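Local coordinates for TagI restriction endonuclease (Thermocrispum agreste, PDB 6GHS), which probably recognises 5-methylcytosine or 5-hydroxymethylcytosine in DNA through its SRA domain and cuts the modified DNA with an HNH nuclease domain, at residues A[133-138]-A[145-150]. Sequence-based numbering, arbitrary orientation.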
ATOM      1  N   HIS A 133      -7.399   9.950  -8.549  1.00 36.17           N
ATOM      2  CA  HIS A 133      -7.827  11.086  -9.359  1.00 36.09           C
ATOM      3  C   HIS A 133      -8.524  10.647 -10.637  1.00 36.82           C
ATOM      4  O   HIS A 133      -8.302   9.556 -11.128  1.00 40.57           O
ATOM      5  CB  HIS A 133      -6.638  11.962  -9.708  1.00 34.60           C
ATOM      6  CG  HIS A 133      -5.680  11.311 -10.646  1.00 34.42           C
ATOM      7  ND1 HIS A 133      -4.536  10.678 -10.214  1.00 35.42           N
ATOM      8  CD2 HIS A 133      -5.703  11.173 -11.993  1.00 34.23           C
ATOM      9  CE1 HIS A 133      -3.886  10.191 -11.259  1.00 35.45           C
ATOM     10  NE2 HIS A 133      -4.571  10.482 -12.349  1.00 35.10           N
ATOM     11  N   TRP A 134      -9.360  11.516 -11.176  1.00 37.23           N
ATOM     12  CA  TRP A 134     -10.099  11.212 -12.393  1.00 38.44           C
ATOM     13  C   TRP A 134     -10.563  12.492 -13.046  1.00 39.01           C
ATOM     14  O   TRP A 134     -10.354  13.582 -12.513  1.00 38.19           O
ATOM     15  CB  TRP A 134     -11.317  10.349 -12.061  1.00 39.38           C
ATOM     16  CG  TRP A 134     -12.207  11.011 -11.080  1.00 40.40           C
ATOM     17  CD1 TRP A 134     -13.249  11.853 -11.343  1.00 40.16           C
ATOM     18  CD2 TRP A 134     -12.107  10.924  -9.662  1.00 41.50           C
ATOM     19  NE1 TRP A 134     -13.816  12.284 -10.170  1.00 39.65           N
ATOM     20  CE2 TRP A 134     -13.134  11.728  -9.123  1.00 40.19           C
ATOM     21  CE3 TRP A 134     -11.251  10.237  -8.790  1.00 41.70           C
ATOM     22  CZ2 TRP A 134     -13.329  11.866  -7.756  1.00 41.16           C
ATOM     23  CZ3 TRP A 134     -11.443  10.375  -7.427  1.00 42.44           C
ATOM     24  CH2 TRP A 134     -12.476  11.185  -6.921  1.00 42.18           C
ATOM     25  N   PHE A 135     -11.199  12.341 -14.206  1.00 41.00           N
ATOM     26  CA  PHE A 135     -11.903  13.432 -14.865  1.00 41.05           C
ATOM     27  C   PHE A 135     -13.384  13.143 -14.886  1.00 42.63           C
ATOM     28  O   PHE A 135     -13.795  11.983 -15.009  1.00 42.61           O
ATOM     29  CB  PHE A 135     -11.370  13.645 -16.269  1.00 39.80           C
ATOM     30  CG  PHE A 135     -10.014  14.258 -16.278  1.00 40.41           C
ATOM     31  CD1 PHE A 135      -8.895  13.490 -15.983  1.00 41.78           C
ATOM     32  CD2 PHE A 135      -9.852  15.608 -16.522  1.00 40.37           C
ATOM     33  CE1 PHE A 135      -7.631  14.055 -15.965  1.00 41.89           C
ATOM     34  CE2 PHE A 135      -8.593  16.178 -16.508  1.00 40.89           C
ATOM     35  CZ  PHE A 135      -7.480  15.403 -16.228  1.00 41.21           C
ATOM     36  N   ALA A 136     -14.173  14.201 -14.718  1.00 44.02           N
ATOM     37  CA  ALA A 136     -15.629  14.116 -14.804  1.00 46.45           C
ATOM     38  C   ALA A 136     -16.146  15.339 -15.544  1.00 47.65           C
ATOM     39  O   ALA A 136     -15.364  16.210 -15.927  1.00 48.50           O
ATOM     40  CB  ALA A 136     -16.245  14.020 -13.411  1.00 46.83           C
ATOM     41  N   ASN A 137     -17.456  15.391 -15.750  1.00 48.57           N
ATOM     42  CA  ASN A 137     -18.091  16.537 -16.374  1.00 47.42           C
ATOM     43  C   ASN A 137     -18.467  17.545 -15.316  1.00 49.24           C
ATOM     44  O   ASN A 137     -18.981  17.186 -14.262  1.00 48.61           O
ATOM     45  CB  ASN A 137     -19.328  16.096 -17.128  1.00 47.00           C
ATOM     46  CG  ASN A 137     -19.007  15.091 -18.209  1.00 46.86           C
ATOM     47  OD1 ASN A 137     -17.984  15.190 -18.897  1.00 47.49           O
ATOM     48  ND2 ASN A 137     -19.870  14.110 -18.358  1.00 45.71           N
ATOM     49  N   HIS A 138     -18.180  18.809 -15.612  1.00 53.54           N
ATOM     50  CA  HIS A 138     -18.558  19.949 -14.776  1.00 56.03           C
ATOM     51  C   HIS A 138     -20.077  20.001 -14.616  1.00 58.30           C
ATOM     52  O   HIS A 138     -20.805  19.756 -15.580  1.00 62.92           O
ATOM     53  CB  HIS A 138     -18.051  21.213 -15.462  1.00 56.39           C
ATOM     54  CG  HIS A 138     -18.262  22.468 -14.684  1.00 56.85           C
ATOM     55  ND1 HIS A 138     -18.202  22.512 -13.309  1.00 56.65           N
ATOM     56  CD2 HIS A 138     -18.484  23.737 -15.097  1.00 57.07           C
ATOM     57  CE1 HIS A 138     -18.398  23.755 -12.908  1.00 59.75           C
ATOM     58  NE2 HIS A 138     -18.564  24.519 -13.974  1.00 59.34           N
ATOM     59  N   ARG A 145     -14.806  19.086 -19.169  1.00 46.94           N
ATOM     60  CA  ARG A 145     -14.242  18.137 -18.242  1.00 44.66           C
ATOM     61  C   ARG A 145     -13.484  18.887 -17.166  1.00 42.78           C
ATOM     62  O   ARG A 145     -12.802  19.875 -17.448  1.00 42.96           O
ATOM     63  CB  ARG A 145     -13.261  17.199 -18.964  1.00 45.65           C
ATOM     64  CG  ARG A 145     -13.807  16.478 -20.196  1.00 46.14           C
ATOM     65  CD  ARG A 145     -14.761  15.356 -19.821  1.00 44.68           C
ATOM     66  NE  ARG A 145     -14.067  14.125 -19.453  1.00 42.08           N
ATOM     67  CZ  ARG A 145     -14.612  13.118 -18.764  1.00 42.23           C
ATOM     68  NH1 ARG A 145     -15.880  13.152 -18.325  1.00 40.97           N
ATOM     69  NH2 ARG A 145     -13.867  12.052 -18.497  1.00 43.28           N
ATOM     70  N   VAL A 146     -13.584  18.393 -15.940  1.00 41.90           N
ATOM     71  CA  VAL A 146     -12.729  18.844 -14.844  1.00 40.98           C
ATOM     72  C   VAL A 146     -11.988  17.666 -14.235  1.00 38.75           C
ATOM     73  O   VAL A 146     -12.442  16.521 -14.306  1.00 38.31           O
ATOM     74  CB  VAL A 146     -13.512  19.564 -13.726  1.00 42.59           C
ATOM     75  CG1 VAL A 146     -13.981  20.921 -14.217  1.00 43.64           C
ATOM     76  CG2 VAL A 146     -14.686  18.722 -13.209  1.00 42.50           C
ATOM     77  N   CYS A 147     -10.861  17.989 -13.618  1.00 36.18           N
ATOM     78  CA  CYS A 147     -10.036  17.044 -12.903  1.00 35.52           C
ATOM     79  C   CYS A 147     -10.502  16.953 -11.454  1.00 33.38           C
ATOM     80  O   CYS A 147     -10.845  17.962 -10.872  1.00 34.34           O
ATOM     81  CB  CYS A 147      -8.606  17.548 -12.947  1.00 36.78           C
ATOM     82  SG  CYS A 147      -7.436  16.290 -12.461  1.00 40.06           S
ATOM     83  N   GLN A 148     -10.505  15.764 -10.865  1.00 32.20           N
ATOM     84  CA  GLN A 148     -10.932  15.610  -9.469  1.00 32.54           C
ATOM     85  C   GLN A 148     -10.052  14.662  -8.670  1.00 33.15           C
ATOM     86  O   GLN A 148      -9.442  13.754  -9.214  1.00 34.38           O
ATOM     87  CB  GLN A 148     -12.380  15.139  -9.404  1.00 32.57           C
ATOM     88  CG  GLN A 148     -13.383  16.273  -9.387  1.00 33.10           C
ATOM     89  CD  GLN A 148     -14.816  15.792  -9.273  1.00 33.53           C
ATOM     90  OE1 GLN A 148     -15.200  14.772  -9.856  1.00 33.68           O
ATOM     91  NE2 GLN A 148     -15.622  16.529  -8.520  1.00 34.31           N
ATOM     92  N   PHE A 149     -10.004  14.887  -7.367  1.00 33.25           N
ATOM     93  CA  PHE A 149      -9.130  14.142  -6.478  1.00 33.56           C
ATOM     94  C   PHE A 149      -9.939  13.638  -5.291  1.00 35.05           C
ATOM     95  O   PHE A 149     -10.908  14.269  -4.883  1.00 32.34           O
ATOM     96  CB  PHE A 149      -7.969  15.033  -6.010  1.00 32.37           C
ATOM     97  CG  PHE A 149      -7.174  15.622  -7.141  1.00 31.71           C
ATOM     98  CD1 PHE A 149      -7.580  16.799  -7.749  1.00 30.89           C
ATOM     99  CD2 PHE A 149      -6.030  14.981  -7.621  1.00 31.18           C
ATOM    100  CE1 PHE A 149      -6.856  17.328  -8.804  1.00 30.83           C
ATOM    101  CE2 PHE A 149      -5.306  15.505  -8.680  1.00 30.01           C
ATOM    102  CZ  PHE A 149      -5.715  16.680  -9.267  1.00 30.21           C
ATOM    103  N   GLN A 150      -9.537  12.485  -4.765  1.00 38.53           N
ATOM    104  CA  GLN A 150     -10.067  11.970  -3.518  1.00 42.12           C
ATOM    105  C   GLN A 150      -9.012  12.111  -2.414  1.00 43.06           C
ATOM    106  O   GLN A 150      -7.903  11.575  -2.540  1.00 42.78           O
ATOM    107  CB  GLN A 150     -10.454  10.515  -3.694  1.00 45.51           C
ATOM    108  CG  GLN A 150     -11.315   9.977  -2.564  1.00 48.24           C
ATOM    109  CD  GLN A 150     -11.580   8.496  -2.700  1.00 50.62           C
ATOM    110  OE1 GLN A 150     -10.765   7.754  -3.253  1.00 52.85           O
ATOM    111  NE2 GLN A 150     -12.723   8.054  -2.192  1.00 53.49           N
TER
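Residues 133-138 and 145-150 are the facing ends of an antiparallel beta hairpin in the SRA domain, where W134 pairs with Q148 and A136 with V146 as hydrogen-bonded pairs. Each pair closes a ring of two backbone bonds; the W134 N to Q148 O bond measures 3.0 Å. On the face bearing W134, A136, V146 and Q148, the tryptophan turns its CG between its own N and carbonyl carbon (chi1 58°), which folds the indole across the neighbouring strand. Q148 CB lies 3.1 Å above one face of the ring, near its rim, while the extended glutamine chain brings OE1 within 2.9 Å of W134 NE1 in a bent hydrogen bond (146° at H), donor and acceptor each tilted from the other's plane. Tryptophan suits the place by joining a broad apolar face to an N-H; a phenylalanine here would probably leave Q148 OE1 without this donor and its amide somewhat freer to turn, although K236 of the second subunit also bonds OE1 and T68 weakly holds NE2. On the other face, C147 SG sits over the F135 ring, 4.3 Å from its centroid, a sulfur-aromatic contact in which a small, polarisable side chain lies against the face of a flat one. Toward the turn, R145 bends at chi2 and chi3 so that NH1 reaches N137 OD1 (3.0 Å, 165° at H), the oxygen lying in the guanidinium plane but the donor well above the amide plane. The arginine chain is long enough for the same guanidinium to go beyond the hairpin and bond backbone carbonyls of S300, L302 and P303 of the second subunit. Strand 145-153 also pairs with strand 64-68, whose I66 touches W134 and Q148, while helix 89-100 packs V95 against H133 and F149 on the opposite face.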